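Local coordinates for protein free methionine-R-sulfoxide reductase (Saccharomyces cerevisiae, PDB 1F5M) that reduces the R-enantiomer of free methionine sulfoxide back to methionine, using thioredoxin as reductant, and helps protect yeast cells against oxidative stress, at residues G127-V135 and V147-F158; D63-V71 and L82-C91. All blocks are in the same frame, centred on the assembly; numbering follows the deposited sequence.

Contact 1: G127-V135 and V147-F158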
loop_
_atom_site.group_PDB
_atom_site.type_symbol
_atom_site.label_atom_id
_atom_site.label_comp_id
_atom_site.label_asym_id
_atom_site.label_seq_id
_atom_site.Cartn_x
_atom_site.Cartn_y
_atom_site.Cartn_z
ATOM N N GLY B 127 -17.431 3.427 -4.498
ATOM C CA GLY B 127 -18.836 3.241 -4.797
ATOM C C GLY B 127 -19.119 1.951 -5.543
ATOM O O GLY B 127 -20.286 1.550 -5.614
ATOM N N GLU B 128 -18.095 1.281 -6.094
ATOM C CA GLU B 128 -18.380 0.030 -6.832
ATOM C C GLU B 128 -18.269 -1.227 -6.012
ATOM O O GLU B 128 -18.485 -2.323 -6.532
ATOM C CB GLU B 128 -17.449 -0.132 -8.021
ATOM C CG GLU B 128 -17.960 0.558 -9.238
ATOM C CD GLU B 128 -16.897 1.462 -9.790
ATOM O OE1 GLU B 128 -16.179 1.070 -10.751
ATOM O OE2 GLU B 128 -16.774 2.577 -9.213
ATOM N N THR B 129 -17.915 -1.087 -4.735
ATOM C CA THR B 129 -17.768 -2.248 -3.926
ATOM C C THR B 129 -19.161 -2.867 -3.734
ATOM O O THR B 129 -20.113 -2.150 -3.429
ATOM C CB THR B 129 -17.133 -1.869 -2.545
ATOM O OG1 THR B 129 -15.772 -1.438 -2.737
ATOM C CG2 THR B 129 -17.133 -3.090 -1.608
ATOM N N LYS B 130 -19.285 -4.181 -3.929
ATOM C CA LYS B 130 -20.572 -4.858 -3.721
ATOM C C LYS B 130 -20.535 -5.839 -2.573
ATOM O O LYS B 130 -21.563 -6.102 -1.964
ATOM C CB LYS B 130 -21.027 -5.596 -4.995
ATOM C CG LYS B 130 -21.796 -4.697 -5.948
ATOM C CD LYS B 130 -22.030 -5.403 -7.294
ATOM C CE LYS B 130 -22.781 -4.378 -8.186
ATOM N NZ LYS B 130 -23.044 -4.922 -9.519
ATOM N N SER B 131 -19.387 -6.458 -2.321
ATOM C CA SER B 131 -19.296 -7.379 -1.196
ATOM C C SER B 131 -18.006 -7.104 -0.516
ATOM O O SER B 131 -17.122 -6.495 -1.118
ATOM C CB SER B 131 -19.432 -8.865 -1.599
ATOM O OG SER B 131 -18.483 -9.301 -2.532
ATOM N N GLU B 132 -17.894 -7.544 0.743
ATOM C CA GLU B 132 -16.735 -7.230 1.573
ATOM C C GLU B 132 -16.538 -8.209 2.745
ATOM O O GLU B 132 -17.487 -8.852 3.238
ATOM C CB GLU B 132 -16.919 -5.778 2.118
ATOM C CG GLU B 132 -15.713 -5.158 2.860
ATOM C CD GLU B 132 -15.874 -3.645 3.249
ATOM O OE1 GLU B 132 -14.988 -3.092 3.951
ATOM O OE2 GLU B 132 -16.868 -2.984 2.859
ATOM N N ILE B 133 -15.289 -8.361 3.160
ATOM C CA ILE B 133 -14.949 -9.198 4.308
ATOM C C ILE B 133 -13.958 -8.435 5.163
ATOM O O ILE B 133 -12.953 -7.858 4.654
ATOM C CB ILE B 133 -14.373 -10.576 3.895
ATOM C CG1 ILE B 133 -14.090 -11.427 5.143
ATOM C CG2 ILE B 133 -13.086 -10.381 3.086
ATOM C CD1 ILE B 133 -13.849 -12.902 4.868
ATOM N N VAL B 134 -14.240 -8.381 6.459
ATOM C CA VAL B 134 -13.350 -7.666 7.384
ATOM C C VAL B 134 -13.043 -8.545 8.559
ATOM O O VAL B 134 -13.942 -9.069 9.229
ATOM C CB VAL B 134 -13.947 -6.353 7.916
ATOM C CG1 VAL B 134 -12.901 -5.624 8.760
ATOM C CG2 VAL B 134 -14.383 -5.490 6.769
ATOM N N VAL B 135 -11.747 -8.743 8.766
ATOM C CA VAL B 135 -11.247 -9.589 9.833
ATOM C C VAL B 135 -10.451 -8.764 10.852
ATOM O O VAL B 135 -9.419 -8.101 10.517
ATOM C CB VAL B 135 -10.357 -10.707 9.241
ATOM C CG1 VAL B 135 -9.775 -11.606 10.332
ATOM C CG2 VAL B 135 -11.141 -11.511 8.230
ATOM N N VAL B 147 -7.826 -3.902 11.482
ATOM C CA VAL B 147 -8.597 -4.877 10.726
ATOM C C VAL B 147 -7.977 -5.120 9.372
ATOM O O VAL B 147 -7.194 -4.295 8.863
ATOM C CB VAL B 147 -10.049 -4.416 10.451
ATOM C CG1 VAL B 147 -10.796 -4.127 11.756
ATOM C CG2 VAL B 147 -10.030 -3.178 9.566
ATOM N N ILE B 148 -8.288 -6.287 8.822
ATOM C CA ILE B 148 -7.874 -6.672 7.487
ATOM C C ILE B 148 -9.171 -6.484 6.712
ATOM O O ILE B 148 -10.217 -7.033 7.094
ATOM C CB ILE B 148 -7.463 -8.140 7.411
ATOM C CG1 ILE B 148 -6.373 -8.449 8.445
ATOM C CG2 ILE B 148 -6.979 -8.445 6.023
ATOM C CD1 ILE B 148 -5.863 -9.893 8.375
ATOM N N ASP B 149 -9.095 -5.717 5.628
ATOM C CA ASP B 149 -10.271 -5.367 4.834
ATOM C C ASP B 149 -10.114 -5.678 3.335
ATOM O O ASP B 149 -9.139 -5.213 2.648
ATOM C CB ASP B 149 -10.529 -3.847 5.049
ATOM C CG ASP B 149 -11.857 -3.335 4.456
ATOM O OD1 ASP B 149 -12.742 -4.129 4.070
ATOM O OD2 ASP B 149 -12.042 -2.090 4.419
ATOM N N ILE B 150 -11.018 -6.486 2.816
ATOM C CA ILE B 150 -10.999 -6.781 1.367
ATOM C C ILE B 150 -12.320 -6.418 0.714
ATOM O O ILE B 150 -13.397 -6.856 1.208
ATOM C CB ILE B 150 -10.736 -8.270 1.113
ATOM C CG1 ILE B 150 -9.541 -8.735 1.946
ATOM C CG2 ILE B 150 -10.488 -8.523 -0.359
ATOM C CD1 ILE B 150 -9.121 -10.221 1.667
ATOM N N ASP B 151 -12.286 -5.665 -0.399
ATOM C CA ASP B 151 -13.545 -5.281 -1.096
ATOM C C ASP B 151 -13.610 -6.082 -2.408
ATOM O O ASP B 151 -12.569 -6.343 -3.025
ATOM C CB ASP B 151 -13.598 -3.805 -1.526
ATOM C CG ASP B 151 -13.774 -2.846 -0.385
ATOM O OD1 ASP B 151 -13.659 -3.255 0.773
ATOM O OD2 ASP B 151 -13.997 -1.638 -0.652
ATOM N N CYS B 152 -14.825 -6.436 -2.837
ATOM C CA CYS B 152 -15.033 -7.160 -4.103
ATOM C C CYS B 152 -16.047 -6.444 -4.979
ATOM O O CYS B 152 -17.054 -5.924 -4.481
ATOM C CB CYS B 152 -15.519 -8.604 -3.805
ATOM S SG CYS B 152 -15.904 -9.630 -5.258
ATOM N N LEU B 153 -15.844 -6.492 -6.295
ATOM C CA LEU B 153 -16.755 -5.843 -7.242
ATOM C C LEU B 153 -18.048 -6.593 -7.484
ATOM O O LEU B 153 -18.975 -6.025 -8.044
ATOM C CB LEU B 153 -16.072 -5.625 -8.587
ATOM C CG LEU B 153 -14.917 -4.612 -8.501
ATOM C CD1 LEU B 153 -14.227 -4.528 -9.850
ATOM C CD2 LEU B 153 -15.435 -3.265 -8.111
ATOM N N ASP B 154 -18.096 -7.874 -7.109
ATOM C CA ASP B 154 -19.333 -8.658 -7.273
ATOM C C ASP B 154 -19.931 -8.946 -5.902
ATOM O O ASP B 154 -19.216 -8.916 -4.896
ATOM C CB ASP B 154 -19.061 -10.027 -7.943
ATOM C CG ASP B 154 -18.382 -9.922 -9.324
ATOM O OD1 ASP B 154 -18.834 -9.130 -10.176
ATOM O OD2 ASP B 154 -17.403 -10.677 -9.570
ATOM N N TYR B 155 -21.237 -9.233 -5.858
ATOM C CA TYR B 155 -21.887 -9.623 -4.610
ATOM C C TYR B 155 -21.360 -11.017 -4.266
ATOM O O TYR B 155 -20.826 -11.715 -5.127
ATOM C CB TYR B 155 -23.421 -9.770 -4.779
ATOM C CG TYR B 155 -24.156 -8.491 -5.129
ATOM C CD1 TYR B 155 -24.663 -8.280 -6.404
ATOM C CD2 TYR B 155 -24.288 -7.471 -4.202
ATOM C CE1 TYR B 155 -25.282 -7.087 -6.762
ATOM C CE2 TYR B 155 -24.901 -6.268 -4.549
ATOM C CZ TYR B 155 -25.387 -6.093 -5.840
ATOM O OH TYR B 155 -25.894 -4.878 -6.225
ATOM N N GLU B 156 -21.494 -11.417 -3.002
ATOM C CA GLU B 156 -21.107 -12.759 -2.583
ATOM C C GLU B 156 -19.691 -13.170 -2.968
ATOM O O GLU B 156 -19.443 -14.301 -3.410
ATOM C CB GLU B 156 -22.109 -13.776 -3.168
ATOM C CG GLU B 156 -23.569 -13.596 -2.703
ATOM C CD GLU B 156 -24.611 -14.075 -3.754
ATOM O OE1 GLU B 156 -25.803 -13.679 -3.656
ATOM O OE2 GLU B 156 -24.255 -14.850 -4.685
ATOM N N GLY B 157 -18.738 -12.284 -2.803
ATOM C CA GLY B 157 -17.392 -12.692 -3.184
ATOM C C GLY B 157 -16.604 -13.504 -2.160
ATOM O O GLY B 157 -15.621 -14.118 -2.532
ATOM N N PHE B 158 -17.048 -13.539 -0.899
ATOM C CA PHE B 158 -16.324 -14.230 0.194
ATOM C C PHE B 158 -17.106 -15.275 1.005
ATOM O O PHE B 158 -18.339 -15.215 1.094
ATOM C CB PHE B 158 -15.777 -13.188 1.158
ATOM C CG PHE B 158 -15.023 -12.101 0.486
ATOM C CD1 PHE B 158 -15.618 -10.865 0.244
ATOM C CD2 PHE B 158 -13.718 -12.320 0.050
ATOM C CE1 PHE B 158 -14.920 -9.839 -0.435
ATOM C CE2 PHE B 158 -13.006 -11.324 -0.630
ATOM C CZ PHE B 158 -13.609 -10.071 -0.877
HETATM O O HOH W 1 -18.990 -3.364 -8.641
#

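Contact 2: D63-V71 and L82-C91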
loop_
_atom_site.group_PDB
_atom_site.type_symbol
_atom_site.label_atom_id
_atom_site.label_comp_id
_atom_site.label_asym_id
_atom_site.label_seq_id
_atom_site.Cartn_x
_atom_site.Cartn_y
_atom_site.Cartn_z
ATOM N N ASP B 63 -12.980 -10.951 -8.282
ATOM C CA ASP B 63 -12.747 -9.609 -8.834
ATOM C C ASP B 63 -12.646 -8.563 -7.727
ATOM O O ASP B 63 -13.514 -7.708 -7.586
ATOM C CB ASP B 63 -13.886 -9.293 -9.806
ATOM C CG ASP B 63 -13.571 -8.176 -10.757
ATOM O OD1 ASP B 63 -12.427 -7.651 -10.841
ATOM O OD2 ASP B 63 -14.496 -7.820 -11.481
ATOM N N ILE B 64 -11.586 -8.631 -6.919
ATOM C CA ILE B 64 -11.432 -7.675 -5.831
ATOM C C ILE B 64 -10.953 -6.304 -6.340
ATOM O O ILE B 64 -10.356 -6.211 -7.414
ATOM C CB ILE B 64 -10.443 -8.187 -4.746
ATOM C CG1 ILE B 64 -9.046 -8.364 -5.362
ATOM C CG2 ILE B 64 -10.955 -9.521 -4.166
ATOM C CD1 ILE B 64 -7.967 -8.325 -4.358
ATOM N N ASN B 65 -11.270 -5.256 -5.579
ATOM C CA ASN B 65 -10.889 -3.885 -5.872
ATOM C C ASN B 65 -10.174 -3.250 -4.686
ATOM O O ASN B 65 -9.713 -2.120 -4.776
ATOM C CB ASN B 65 -12.080 -2.996 -6.290
ATOM C CG ASN B 65 -13.285 -3.088 -5.360
ATOM O OD1 ASN B 65 -13.802 -4.164 -5.096
ATOM N ND2 ASN B 65 -13.770 -1.937 -4.910
ATOM N N TRP B 66 -10.040 -3.977 -3.590
ATOM C CA TRP B 66 -9.310 -3.381 -2.478
ATOM C C TRP B 66 -8.877 -4.447 -1.532
ATOM O O TRP B 66 -9.650 -5.392 -1.252
ATOM C CB TRP B 66 -10.184 -2.401 -1.743
ATOM C CG TRP B 66 -9.464 -1.299 -1.088
ATOM C CD1 TRP B 66 -9.120 -0.104 -1.667
ATOM C CD2 TRP B 66 -9.047 -1.215 0.281
ATOM N NE1 TRP B 66 -8.535 0.713 -0.749
ATOM C CE2 TRP B 66 -8.469 0.073 0.456
ATOM C CE3 TRP B 66 -9.109 -2.080 1.372
ATOM C CZ2 TRP B 66 -7.958 0.513 1.673
ATOM C CZ3 TRP B 66 -8.603 -1.638 2.607
ATOM C CH2 TRP B 66 -8.036 -0.345 2.740
ATOM N N ALA B 67 -7.627 -4.349 -1.063
ATOM C CA ALA B 67 -7.141 -5.305 -0.078
ATOM C C ALA B 67 -6.196 -4.535 0.760
ATOM O O ALA B 67 -5.143 -4.046 0.261
ATOM C CB ALA B 67 -6.446 -6.529 -0.744
ATOM N N GLY B 68 -6.517 -4.430 2.042
ATOM C CA GLY B 68 -5.660 -3.637 2.893
ATOM C C GLY B 68 -5.986 -3.642 4.346
ATOM O O GLY B 68 -6.704 -4.532 4.847
ATOM N N PHE B 69 -5.485 -2.629 5.039
ATOM C CA PHE B 69 -5.643 -2.532 6.491
ATOM C C PHE B 69 -6.019 -1.167 7.081
ATOM O O PHE B 69 -5.745 -0.110 6.473
ATOM C CB PHE B 69 -4.339 -2.907 7.216
ATOM C CG PHE B 69 -3.770 -4.258 6.836
ATOM C CD1 PHE B 69 -3.053 -4.425 5.633
ATOM C CD2 PHE B 69 -4.041 -5.378 7.634
ATOM C CE1 PHE B 69 -2.629 -5.703 5.226
ATOM C CE2 PHE B 69 -3.613 -6.670 7.221
ATOM C CZ PHE B 69 -2.918 -6.821 6.021
ATOM N N TYR B 70 -6.600 -1.228 8.298
ATOM C CA TYR B 70 -6.903 -0.045 9.123
ATOM C C TYR B 70 -6.280 -0.432 10.457
ATOM O O TYR B 70 -6.225 -1.605 10.776
ATOM C CB TYR B 70 -8.396 0.194 9.304
ATOM C CG TYR B 70 -9.002 0.910 8.117
ATOM C CD1 TYR B 70 -9.363 0.207 6.960
ATOM C CD2 TYR B 70 -9.153 2.298 8.122
ATOM C CE1 TYR B 70 -9.849 0.863 5.857
ATOM C CE2 TYR B 70 -9.650 2.973 6.994
ATOM C CZ TYR B 70 -9.992 2.255 5.872
ATOM O OH TYR B 70 -10.480 2.908 4.731
ATOM N N VAL B 71 -5.818 0.521 11.251
ATOM C CA VAL B 71 -5.180 0.150 12.498
ATOM C C VAL B 71 -5.745 1.092 13.528
ATOM O O VAL B 71 -6.097 2.226 13.223
ATOM C CB VAL B 71 -3.631 0.318 12.427
ATOM C CG1 VAL B 71 -3.042 -0.569 11.285
ATOM C CG2 VAL B 71 -3.298 1.790 12.197
ATOM N N LEU B 82 -6.549 4.671 8.435
ATOM C CA LEU B 82 -6.155 4.005 7.178
ATOM C C LEU B 82 -4.672 3.593 7.195
ATOM O O LEU B 82 -3.801 4.434 7.480
ATOM C CB LEU B 82 -6.358 4.967 6.001
ATOM C CG LEU B 82 -6.757 4.423 4.612
ATOM C CD1 LEU B 82 -6.192 5.319 3.535
ATOM C CD2 LEU B 82 -6.359 3.029 4.422
ATOM N N GLY B 83 -4.410 2.311 6.879
ATOM C CA GLY B 83 -3.066 1.753 6.816
ATOM C C GLY B 83 -2.794 1.322 5.378
ATOM O O GLY B 83 -3.551 1.710 4.472
ATOM N N PRO B 84 -1.729 0.535 5.116
ATOM C CA PRO B 84 -1.361 0.055 3.769
ATOM C C PRO B 84 -2.421 -0.753 3.050
ATOM O O PRO B 84 -3.131 -1.614 3.656
ATOM C CB PRO B 84 -0.096 -0.779 4.017
ATOM C CG PRO B 84 0.507 -0.150 5.247
ATOM C CD PRO B 84 -0.741 0.110 6.112
ATOM N N PHE B 85 -2.527 -0.510 1.749
ATOM C CA PHE B 85 -3.515 -1.219 0.968
ATOM C C PHE B 85 -3.170 -1.267 -0.505
ATOM O O PHE B 85 -2.335 -0.493 -0.991
ATOM C CB PHE B 85 -4.893 -0.534 1.106
ATOM C CG PHE B 85 -4.984 0.839 0.423
ATOM C CD1 PHE B 85 -5.294 0.945 -0.940
ATOM C CD2 PHE B 85 -4.711 2.002 1.144
ATOM C CE1 PHE B 85 -5.327 2.224 -1.590
ATOM C CE2 PHE B 85 -4.742 3.278 0.528
ATOM C CZ PHE B 85 -5.053 3.388 -0.849
ATOM N N GLN B 86 -3.790 -2.195 -1.204
ATOM C CA GLN B 86 -3.685 -2.277 -2.672
ATOM C C GLN B 86 -5.089 -1.912 -3.157
ATOM O O GLN B 86 -6.115 -2.415 -2.650
ATOM C CB GLN B 86 -3.332 -3.689 -3.191
ATOM C CG GLN B 86 -2.083 -4.293 -2.634
ATOM C CD GLN B 86 -0.825 -3.542 -3.071
ATOM O OE1 GLN B 86 0.054 -3.287 -2.245
ATOM N NE2 GLN B 86 -0.724 -3.210 -4.348
ATOM N N GLY B 87 -5.170 -1.050 -4.154
ATOM C CA GLY B 87 -6.491 -0.662 -4.662
ATOM C C GLY B 87 -6.652 0.845 -4.844
ATOM O O GLY B 87 -5.661 1.570 -4.931
ATOM N N LYS B 88 -7.893 1.332 -4.914
ATOM C CA LYS B 88 -8.107 2.753 -5.100
ATOM C C LYS B 88 -8.151 3.487 -3.779
ATOM O O LYS B 88 -8.357 2.864 -2.758
ATOM C CB LYS B 88 -9.395 2.987 -5.877
ATOM C CG LYS B 88 -9.343 2.362 -7.244
ATOM C CD LYS B 88 -10.679 2.531 -7.911
ATOM C CE LYS B 88 -10.588 2.104 -9.386
ATOM N NZ LYS B 88 -11.941 2.181 -9.993
ATOM N N VAL B 89 -7.906 4.807 -3.822
ATOM C CA VAL B 89 -7.934 5.707 -2.655
ATOM C C VAL B 89 -9.166 5.387 -1.750
ATOM O O VAL B 89 -10.261 5.102 -2.231
ATOM C CB VAL B 89 -7.915 7.178 -3.185
ATOM C CG1 VAL B 89 -8.316 8.171 -2.116
ATOM C CG2 VAL B 89 -6.457 7.501 -3.677
ATOM N N ALA B 90 -8.957 5.447 -0.434
ATOM C CA ALA B 90 -9.958 5.067 0.544
ATOM C C ALA B 90 -10.114 6.036 1.712
ATOM O O ALA B 90 -9.276 6.930 1.908
ATOM C CB ALA B 90 -9.593 3.693 1.092
ATOM N N CYS B 91 -11.176 5.801 2.488
ATOM C CA CYS B 91 -11.523 6.604 3.655
ATOM C C CYS B 91 -10.359 6.568 4.663
ATOM O O CYS B 91 -9.749 5.518 4.894
ATOM C CB CYS B 91 -12.812 6.053 4.288
ATOM S SG CYS B 91 -14.147 5.505 3.154
HETATM O O HOH W 2 -10.918 0.369 -4.436
#

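Contact 1: G127-V135 and V147-F158
Ile133 CG2 sits over the centre of one face of the Phe158 ring, 3.6 Å from its centroid, while Ser131 O lies at that ring's edge. Lys130 lays its extended aliphatic chain across one face of Tyr155, CD 3.8 Å from the centroid, a CH-pi contact that suits a long side chain at a partly exposed place. The frame is the antiparallel hairpin of strands 131-138 and 144-152 in the GAF-domain sheet. A classic beta bulge, in which Lys130 N and Ser131 N both donate to Cys152 O, marks the start of the pairing. On one side of the hairpin Ile133, Val135 and Ile150 give helix 160-176 an apolar surface and Ile148 packs on Phe69; on the other, acids gather. Glu132 OE1 comes within 2.5 Å of Asp149 OD1, the two carboxylates nearly coplanar (16°). Thr129 OG1 donates to Asp151 OD2 at 2.7 Å, arriving from above the carboxylate plane, and itself accepts from Asn65 ND2. Were Asp151 an alanine, Thr129 OG1 would probably lose its strong acceptor here and rest on Asn65 and a weak bond to Asp126 O. Ser131 OG, set between its own backbone N and carbonyl carbon (chi1 58°), ties down the turn after strand 144-152: it donates to Asp154 O (2.5 Å) and accepts from Gly157 N at 3.0 Å.

Contact 2: D63-V71 and L82-C91
Trp66 and Phe85 meet with their ring planes only 17° apart but slid so far that they barely overlap; instead Phe85 CB lies over a face of the indole's six-membered ring, 3.7 Å from its centroid. They belong to the antiparallel hairpin of strands 64-72 and 79-85 in the GAF-domain sheet, where a beta bulge shifts the register between Gly68 and Tyr70. Phe85 turns its ring between its own backbone N and carbonyl carbon (chi1 70°), which leaves CB over the indole and the ring slid aside. Gly68 faces Phe85 with the CA atoms 3.8 Å apart, and a CB on Gly68 would collide with Phe85 CB. Gly87 suits its place for a similar reason, since its backbone angles and the nearby Trp66 CD1 exclude a side chain. Ala90 CB, small enough to fit against the indole, approaches Trp66 CZ2 at 3.6 Å. Tyr70 crosses Leu82 obliquely, with Leu82 CD2 over one face of the phenol ring. Outside the hairpin, Cys91 forms a disulfide with Cys125, and Asn48 of the second subunit packs on Leu82 and Phe85. Two polar groups reach the returning chain: Trp66 NE1, at the indole's edge, donates a weak, bent bond to Lys88 O, and Tyr70 OH donates to Cys91 O at 2.7 Å.

In the fold
Following the chain from the N terminus, helix 42-59 leads into strand 64-72, and contact 2 closes first, bringing 82-91 back on 63-71 after ten intervening residues. Helix 99-107 and strand 111-113 follow before contact 1 closes an eleven-residue gap between 127-135 and 147-158. The two hairpins are therefore in series, neither nested nor crossed, yet they join in space: strands 64-72 and 144-152 are neighbours in one antiparallel sheet, and the contact centres lie about 11 Å apart. Probable hydrogen bonds from Asp149 N to Gly68 O and from Asp151 N to Trp66 O, each 2.8 Å, knit them together, while the disulfide Cys91-Cys125 links the tail of contact 2 to the chain just before contact 1.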